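PDB 6DTU: maltose-binding protein MalE1 from Thermotoga maritima, which binds maltotetraose in the cleft of a periplasmic binding protein fold and probably delivers such maltodextrins to a sugar transporter. Local coordinates for residues E109-I114 against G229-K234; G147-A152 against G221-I226. One frame throughout, in Å; residues are numbered along the deposited sequence.

Interactions 1 and 2 sit about 13 Å apart, centre to centre, in one region of the fold and share a four-stranded mixed sheet ordered 146-149, 223-228, 112-116, 243-246. Interaction 2 joins edge strand 146-149 to strand 223-228. That strand pairs on its other side with strand 112-116, where Ile114 O and Ile226 N, 2.9 Å apart, probably form a hydrogen bond. Both segments of interaction 2 fall between 109-114 and 229-234, nested in the loop that interaction 1 closes. Strand 223-228 thus links the edge strand to the sugar-binding turn that follows it. Interaction 1 touches the bound sugar; interaction 2 lies farther out, with the side chain of Ile226 about 11 Å from a bound glucose.

Interaction 1: E109-I114 against G229-K234; sequences EAIALI and GPWAIK. With GLC (alpha-D-glucopyranose), chain C; GLC (alpha-D-glucopyranose), chain B.
Glu109 reaches across to Trp231 and the bound maltotetraose at once. Its CG lies between the backbone N and the carbonyl carbon (chi1 63°), and the chain runs out extended from there, crossing the tryptophan side chain at about a right angle. The methylene CG arrives in the plane of the indole at its edge, and OE1 comes to 3.3 Å from Trp231 CE3, with the carboxylate turned 65° from the ring. The other oxygen, OE2, accepts a 2.6 Å hydrogen bond from O2 of the chain C glucose. Arg301 forms a salt bridge with OE1 and Gln264 donates to OE2, so both oxygens are fixed and the rotation of the carboxylate with them. The indole is sandwiched: sugar lies over one face, with the chain C glucose C1 3.5 Å from Trp231 CZ2 and the chain B glucose beside it, while Gly229 CA backs the opposite face. Such aromatic stacking on sugar is characteristic of maltodextrin-binding proteins; the tryptophan is carried here on the 3-10 turn 230-232, which leads into a helix, and Ala232 N bonds back to Gly229 O. Ile111 sends CG2 obliquely to the indole rim, 3.6 Å from Trp231 CH2, while its CG1 branch leads away. Nearer the backbone, Glu109 CB packs on Pro230 CG at 3.7 Å. The carbonyl O of Ala110 is buried against Pro230 CD with no hydrogen-bond partner in the model. Farther from the sugar, Ile114 and Ile233 meet through their CD1 methyls, 3.8 Å apart.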
ATOM      1  N   GLU A 109       2.850   2.821   5.883  1.00 14.03           N
ATOM      2  CA  GLU A 109       3.740   2.682   4.739  1.00 12.71           C
ATOM      3  C   GLU A 109       3.427   3.769   3.724  1.00 11.36           C
ATOM      4  O   GLU A 109       2.338   4.356   3.724  1.00 13.55           O
ATOM      5  CB  GLU A 109       3.556   1.314   4.069  1.00 12.55           C
ATOM      6  CG  GLU A 109       2.140   1.151   3.505  1.00 11.82           C
ATOM      7  CD  GLU A 109       1.772  -0.273   3.184  1.00 14.67           C
ATOM      8  OE1 GLU A 109       2.517  -1.194   3.567  1.00 14.70           O
ATOM      9  OE2 GLU A 109       0.730  -0.460   2.533  1.00 15.33           O
ATOM     10  N   ALA A 110       4.396   4.018   2.841  1.00 10.58           N
ATOM     11  CA  ALA A 110       4.194   4.827   1.646  1.00 10.77           C
ATOM     12  C   ALA A 110       5.281   4.446   0.661  1.00 12.20           C
ATOM     13  O   ALA A 110       6.386   4.069   1.062  1.00 14.64           O
ATOM     14  CB  ALA A 110       4.320   6.321   1.957  1.00 12.97           C
ATOM     15  N   ILE A 111       4.952   4.541  -0.631  1.00 13.05           N
ATOM     16  CA  ILE A 111       5.975   4.280  -1.643  1.00 12.23           C
ATOM     17  C   ILE A 111       7.007   5.405  -1.641  1.00 14.56           C
ATOM     18  O   ILE A 111       6.764   6.510  -1.153  1.00 13.98           O
ATOM     19  CB  ILE A 111       5.400   4.023  -3.049  1.00 14.18           C
ATOM     20  CG1 ILE A 111       4.626   5.219  -3.596  1.00 12.53           C
ATOM     21  CG2 ILE A 111       4.454   2.811  -3.012  1.00 15.47           C
ATOM     22  CD1 ILE A 111       3.876   4.905  -4.916  1.00 16.10           C
ATOM     23  N   ALA A 112       8.193   5.088  -2.157  1.00 15.13           N
ATOM     24  CA  ALA A 112       9.342   5.979  -2.163  1.00 14.79           C
ATOM     25  C   ALA A 112      10.245   5.578  -3.319  1.00 14.01           C
ATOM     26  O   ALA A 112       9.990   4.596  -4.029  1.00 14.74           O
ATOM     27  CB  ALA A 112      10.115   5.909  -0.836  1.00 15.18           C
ATOM     28  N   LEU A 113      11.298   6.354  -3.541  1.00 13.30           N
ATOM     29  CA  LEU A 113      12.306   5.946  -4.506  1.00 13.60           C
ATOM     30  C   LEU A 113      13.209   4.919  -3.842  1.00 15.05           C
ATOM     31  O   LEU A 113      13.815   5.189  -2.802  1.00 16.03           O
ATOM     32  CB  LEU A 113      13.132   7.133  -4.979  1.00 14.71           C
ATOM     33  CG  LEU A 113      14.177   6.867  -6.049  1.00 17.34           C
ATOM     34  CD1 LEU A 113      13.509   6.675  -7.387  1.00 18.34           C
ATOM     35  CD2 LEU A 113      15.118   8.072  -6.077  1.00 18.73           C
ATOM     36  N   ILE A 114      13.253   3.719  -4.410  1.00 13.38           N
ATOM     37  CA  ILE A 114      14.189   2.684  -4.007  1.00 16.07           C
ATOM     38  C   ILE A 114      15.204   2.570  -5.129  1.00 14.49           C
ATOM     39  O   ILE A 114      14.829   2.453  -6.300  1.00 14.63           O
ATOM     40  CB  ILE A 114      13.482   1.338  -3.785  1.00 13.59           C
ATOM     41  CG1 ILE A 114      12.379   1.501  -2.748  1.00 14.90           C
ATOM     42  CG2 ILE A 114      14.497   0.280  -3.314  1.00 14.89           C
ATOM     43  CD1 ILE A 114      11.553   0.265  -2.611  1.00 16.22           C
ATOM     44  N   GLY A 229       7.183   0.337  -2.319  1.00 15.03           N
ATOM     45  CA  GLY A 229       7.007   0.483  -0.894  1.00 15.28           C
ATOM     46  C   GLY A 229       7.866  -0.433  -0.052  1.00 14.92           C
ATOM     47  O   GLY A 229       8.584  -1.305  -0.546  1.00 14.19           O
ATOM     48  N   PRO A 230       7.763  -0.275   1.267  1.00 14.78           N
ATOM     49  CA  PRO A 230       8.662  -0.996   2.175  1.00 12.85           C
ATOM     50  C   PRO A 230       8.405  -2.492   2.230  1.00 15.39           C
ATOM     51  O   PRO A 230       9.271  -3.239   2.695  1.00 14.56           O
ATOM     52  CB  PRO A 230       8.424  -0.300   3.528  1.00 12.71           C
ATOM     53  CG  PRO A 230       6.992   0.209   3.421  1.00 11.58           C
ATOM     54  CD  PRO A 230       6.835   0.622   1.969  1.00 13.29           C
ATOM     55  N   TRP A 231       7.229  -2.939   1.794  1.00 15.28           N
ATOM     56  CA  TRP A 231       6.946  -4.360   1.663  1.00 14.83           C
ATOM     57  C   TRP A 231       7.897  -5.057   0.707  1.00 15.51           C
ATOM     58  O   TRP A 231       7.976  -6.284   0.730  1.00 15.26           O
ATOM     59  CB  TRP A 231       5.517  -4.548   1.134  1.00 11.34           C
ATOM     60  CG  TRP A 231       5.228  -3.789  -0.141  1.00 12.65           C
ATOM     61  CD1 TRP A 231       5.536  -4.178  -1.411  1.00 13.92           C
ATOM     62  CD2 TRP A 231       4.589  -2.507  -0.261  1.00 12.33           C
ATOM     63  NE1 TRP A 231       5.125  -3.231  -2.311  1.00 13.67           N
ATOM     64  CE2 TRP A 231       4.550  -2.186  -1.633  1.00 11.24           C
ATOM     65  CE3 TRP A 231       4.071  -1.589   0.660  1.00 13.95           C
ATOM     66  CZ2 TRP A 231       3.990  -0.993  -2.116  1.00 13.19           C
ATOM     67  CZ3 TRP A 231       3.510  -0.412   0.180  1.00 12.98           C
ATOM     68  CH2 TRP A 231       3.495  -0.116  -1.195  1.00 13.36           C
ATOM     69  N   ALA A 232       8.603  -4.323  -0.148  1.00 13.63           N
ATOM     70  CA  ALA A 232       9.442  -4.944  -1.162  1.00 14.52           C
ATOM     71  C   ALA A 232      10.895  -5.124  -0.740  1.00 13.25           C
ATOM     72  O   ALA A 232      11.623  -5.869  -1.407  1.00 14.39           O
ATOM     73  CB  ALA A 232       9.369  -4.128  -2.455  1.00 13.77           C
ATOM     74  N   ILE A 233      11.305  -4.519   0.374  1.00 15.27           N
ATOM     75  CA  ILE A 233      12.708  -4.332   0.710  1.00 15.43           C
ATOM     76  C   ILE A 233      13.371  -5.618   1.182  1.00 17.93           C
ATOM     77  O   ILE A 233      14.532  -5.889   0.843  1.00 14.81           O
ATOM     78  CB  ILE A 233      12.799  -3.221   1.759  1.00 17.90           C
ATOM     79  CG1 ILE A 233      12.558  -1.863   1.099  1.00 18.92           C
ATOM     80  CG2 ILE A 233      14.088  -3.328   2.566  1.00 22.36           C
ATOM     81  CD1 ILE A 233      13.515  -1.550   0.035  1.00 21.90           C
ATOM     82  N   LYS A 234      12.684  -6.412   2.008  1.00 15.18           N
ATOM     83  CA  LYS A 234      13.316  -7.620   2.530  1.00 14.51           C
ATOM     84  C   LYS A 234      13.735  -8.547   1.406  1.00 16.50           C
ATOM     85  O   LYS A 234      14.836  -9.100   1.421  1.00 15.06           O
ATOM     86  CB  LYS A 234      12.384  -8.358   3.489  1.00 17.75           C
ATOM     87  CG  LYS A 234      13.074  -9.556   4.133  1.00 17.68           C
ATOM     88  CD  LYS A 234      12.190 -10.264   5.136  1.00 17.90           C
ATOM     89  CE  LYS A 234      12.993 -11.233   6.006  1.00 22.59           C
ATOM     90  NZ  LYS A 234      13.757 -12.241   5.216  1.00 25.01           N
TER
HETATM   91  C1  GLC C   2       0.784  -2.386  -1.803  1.00 12.63           C
HETATM   92  C2  GLC C   2       0.067  -1.517  -0.836  1.00 12.95           C
HETATM   93  C3  GLC C   2      -1.378  -1.577  -1.041  1.00 13.78           C
HETATM   94  C4  GLC C   2      -1.751  -1.171  -2.452  1.00 10.93           C
HETATM   95  C5  GLC C   2      -0.995  -2.024  -3.515  1.00 11.85           C
HETATM   96  C6  GLC C   2      -1.128  -1.502  -4.844  1.00 13.17           C
HETATM   97  O2  GLC C   2       0.337  -2.047   0.495  1.00 14.30           O
HETATM   98  O3  GLC C   2      -2.066  -0.622  -0.150  1.00 12.94           O
HETATM   99  O4  GLC C   2      -3.183  -1.419  -2.680  1.00 15.28           O
HETATM  100  O5  GLC C   2       0.484  -1.929  -3.162  1.00 14.15           O
HETATM  101  O6  GLC C   2      -0.687  -2.490  -5.761  1.00 17.84           O
HETATM  102  C1  GLC B   1       2.386  -7.324  -1.139  1.00 18.36           C
HETATM  103  C2  GLC B   1       2.197  -6.414   0.009  1.00 12.38           C
HETATM  104  C3  GLC B   1       1.123  -5.434  -0.233  1.00 14.23           C
HETATM  105  C4  GLC B   1       1.385  -4.642  -1.466  1.00 12.37           C
HETATM  106  C5  GLC B   1       1.470  -5.583  -2.698  1.00 13.32           C
HETATM  107  C6  GLC B   1       1.907  -4.950  -3.867  1.00 17.14           C
HETATM  108  O1  GLC B   1       1.257  -8.120  -1.306  1.00 21.14           O
HETATM  109  O2  GLC B   1       1.882  -7.251   1.168  1.00 15.09           O
HETATM  110  O3  GLC B   1       1.078  -4.560   0.953  1.00 13.99           O
HETATM  111  O4  GLC B   1       0.305  -3.692  -1.678  1.00 13.10           O
HETATM  112  O5  GLC B   1       2.596  -6.574  -2.363  1.00 15.94           O
HETATM  113  O6  GLC B   1       1.805  -5.877  -4.954  1.00 20.13           O

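Interaction 2: G147-A152 against G221-I226; sequences GFITSA and GQAAMI
Gly147 meets Ala224 and Met225 through its carbonyl oxygen. That O receives only a weak, bent hydrogen bond from Met225 N at 3.3 Å, and the side chain of Met225 wraps beside it. With CG beside the backbone N and the chain bent at its last torsion (chi3 -65°), the methionine brings CE to 3.3 Å from Gly147 O, while the methyl of Ala224 touches the same oxygen. Gly147 N is held in turn by Asp138. At Phe148 the CA-H points at Met225 O, 3.2 Å away, and the ring swings out anti to the backbone N (chi1 177°), where CD1 comes close to Met225 O and lies 4.0 Å from Met225 CB; the two side chains cross at about a right angle. Both lie on the sheet face covered by helix 127-140, against Leu130. The pairing is parallel, edge strand 146-149 beside strand 223-228, and belongs to the mixed sheet of an alpha/beta periplasmic binding protein domain. Its sound bond comes next: Ile149 N donates to Met225 O at 3.0 Å and 154°. The same oxygen thus takes both this N-H and the CA-H of Phe148. Ile149 then turns to the other face, under helix 211-219, where Met214 contacts both Ile149 and Ile226. It extends CD1 to 3.8 Å from Ala223 CB. Ile149 O lies 3.1 Å from Ile226 CA, a CA-H...O contact, with Ile226 CB and CG2 packed close around it. Beyond, Thr150 OG1 hydrogen-bonds to Ile227 O, one residue past the pair Ile149-Ile226.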
ATOM      1  N   GLY A 147      16.708   1.885 -16.434  1.00 18.11           N
ATOM      2  CA  GLY A 147      17.011   3.054 -15.623  1.00 17.13           C
ATOM      3  C   GLY A 147      15.957   3.342 -14.570  1.00 17.73           C
ATOM      4  O   GLY A 147      16.294   3.690 -13.435  1.00 16.52           O
ATOM      5  N   PHE A 148      14.677   3.185 -14.922  1.00 17.04           N
ATOM      6  CA  PHE A 148      13.584   3.508 -14.010  1.00 15.95           C
ATOM      7  C   PHE A 148      12.373   2.650 -14.346  1.00 16.59           C
ATOM      8  O   PHE A 148      12.039   2.475 -15.521  1.00 17.30           O
ATOM      9  CB  PHE A 148      13.211   4.992 -14.110  1.00 15.54           C
ATOM     10  CG  PHE A 148      12.045   5.381 -13.251  1.00 16.34           C
ATOM     11  CD1 PHE A 148      12.194   5.519 -11.874  1.00 17.36           C
ATOM     12  CD2 PHE A 148      10.783   5.549 -13.816  1.00 17.19           C
ATOM     13  CE1 PHE A 148      11.102   5.838 -11.068  1.00 17.56           C
ATOM     14  CE2 PHE A 148       9.687   5.882 -13.022  1.00 19.12           C
ATOM     15  CZ  PHE A 148       9.855   6.025 -11.642  1.00 17.85           C
ATOM     16  N   ILE A 149      11.727   2.107 -13.310  1.00 14.31           N
ATOM     17  CA  ILE A 149      10.482   1.358 -13.460  1.00 15.32           C
ATOM     18  C   ILE A 149       9.541   1.673 -12.303  1.00 15.29           C
ATOM     19  O   ILE A 149       9.945   1.678 -11.137  1.00 15.24           O
ATOM     20  CB  ILE A 149      10.678  -0.174 -13.526  1.00 14.45           C
ATOM     21  CG1 ILE A 149      11.916  -0.585 -14.315  1.00 18.26           C
ATOM     22  CG2 ILE A 149       9.439  -0.838 -14.141  1.00 15.38           C
ATOM     23  CD1 ILE A 149      12.124  -2.099 -14.252  1.00 18.29           C
ATOM     24  N   THR A 150       8.265   1.845 -12.627  1.00 17.70           N
ATOM     25  CA  THR A 150       7.203   1.662 -11.648  1.00 12.21           C
ATOM     26  C   THR A 150       6.010   1.071 -12.384  1.00 15.64           C
ATOM     27  O   THR A 150       6.071   0.817 -13.592  1.00 14.48           O
ATOM     28  CB  THR A 150       6.894   2.937 -10.856  1.00 13.04           C
ATOM     29  OG1 THR A 150       6.034   2.596  -9.761  1.00 14.33           O
ATOM     30  CG2 THR A 150       6.181   3.964 -11.743  1.00 15.80           C
ATOM     31  N   SER A 151       4.926   0.831 -11.645  1.00 13.49           N
ATOM     32  CA  SER A 151       3.723   0.275 -12.258  1.00 14.74           C
ATOM     33  C   SER A 151       2.992   1.417 -12.960  1.00 17.23           C
ATOM     34  O   SER A 151       2.183   2.130 -12.364  1.00 15.76           O
ATOM     35  CB  SER A 151       2.881  -0.419 -11.196  1.00 16.54           C
ATOM     36  OG  SER A 151       1.898  -1.222 -11.828  1.00 16.60           O
ATOM     37  N   ALA A 152       3.268   1.571 -14.269  1.00 12.97           N
ATOM     38  CA  ALA A 152       2.945   2.800 -14.994  1.00 16.14           C
ATOM     39  C   ALA A 152       1.448   3.067 -15.112  1.00 17.35           C
ATOM     40  O   ALA A 152       1.029   4.231 -15.218  1.00 14.82           O
ATOM     41  CB  ALA A 152       3.572   2.730 -16.382  1.00 16.79           C
ATOM     42  N   GLY A 221      18.634  -7.294  -9.843  1.00 16.90           N
ATOM     43  CA  GLY A 221      19.761  -6.446 -10.181  1.00 19.10           C
ATOM     44  C   GLY A 221      19.709  -5.815 -11.547  1.00 17.53           C
ATOM     45  O   GLY A 221      20.745  -5.358 -12.054  1.00 20.90           O
ATOM     46  N   GLN A 222      18.521  -5.750 -12.149  1.00 16.83           N
ATOM     47  CA  GLN A 222      18.344  -5.272 -13.510  1.00 17.50           C
ATOM     48  C   GLN A 222      17.624  -3.930 -13.578  1.00 15.86           C
ATOM     49  O   GLN A 222      17.130  -3.567 -14.645  1.00 17.45           O
ATOM     50  CB  GLN A 222      17.628  -6.312 -14.370  1.00 19.36           C
ATOM     51  CG  GLN A 222      18.326  -7.663 -14.428  1.00 25.82           C
ATOM     52  CD  GLN A 222      17.495  -8.694 -15.159  1.00 29.68           C
ATOM     53  OE1 GLN A 222      16.365  -8.988 -14.766  1.00 33.53           O
ATOM     54  NE2 GLN A 222      18.041  -9.237 -16.235  1.00 38.16           N
ATOM     55  N   ALA A 223      17.483  -3.224 -12.458  1.00 17.26           N
ATOM     56  CA  ALA A 223      16.824  -1.925 -12.456  1.00 16.37           C
ATOM     57  C   ALA A 223      17.519  -0.979 -11.483  1.00 15.05           C
ATOM     58  O   ALA A 223      17.768  -1.323 -10.322  1.00 16.02           O
ATOM     59  CB  ALA A 223      15.312  -2.012 -12.184  1.00 17.02           C
ATOM     60  N   ALA A 224      17.810   0.226 -11.958  1.00 16.60           N
ATOM     61  CA  ALA A 224      18.560   1.168 -11.144  1.00 14.90           C
ATOM     62  C   ALA A 224      17.673   1.873 -10.121  1.00 13.98           C
ATOM     63  O   ALA A 224      18.107   2.101  -8.987  1.00 16.44           O
ATOM     64  CB  ALA A 224      19.266   2.174 -12.043  1.00 15.91           C
ATOM     65  N   MET A 225      16.452   2.252 -10.510  1.00 15.41           N
ATOM     66  CA  MET A 225      15.567   3.035  -9.660  1.00 16.03           C
ATOM     67  C   MET A 225      14.134   2.590  -9.871  1.00 16.14           C
ATOM     68  O   MET A 225      13.697   2.415 -11.014  1.00 16.01           O
ATOM     69  CB  MET A 225      15.621   4.513 -10.048  1.00 16.01           C
ATOM     70  CG  MET A 225      16.980   5.144  -9.786  1.00 15.29           C
ATOM     71  SD  MET A 225      17.111   6.859 -10.354  1.00 17.27           S
ATOM     72  CE  MET A 225      16.957   6.700 -12.134  1.00 18.63           C
ATOM     73  N   ILE A 226      13.388   2.485  -8.769  1.00 15.51           N
ATOM     74  CA  ILE A 226      11.962   2.198  -8.826  1.00 15.90           C
ATOM     75  C   ILE A 226      11.208   3.068  -7.832  1.00 13.81           C
ATOM     76  O   ILE A 226      11.789   3.696  -6.943  1.00 15.92           O
ATOM     77  CB  ILE A 226      11.639   0.712  -8.572  1.00 13.64           C
ATOM     78  CG1 ILE A 226      12.045   0.318  -7.151  1.00 12.92           C
ATOM     79  CG2 ILE A 226      12.309  -0.163  -9.634  1.00 16.38           C
ATOM     80  CD1 ILE A 226      11.677  -1.122  -6.824  1.00 12.13           C
TER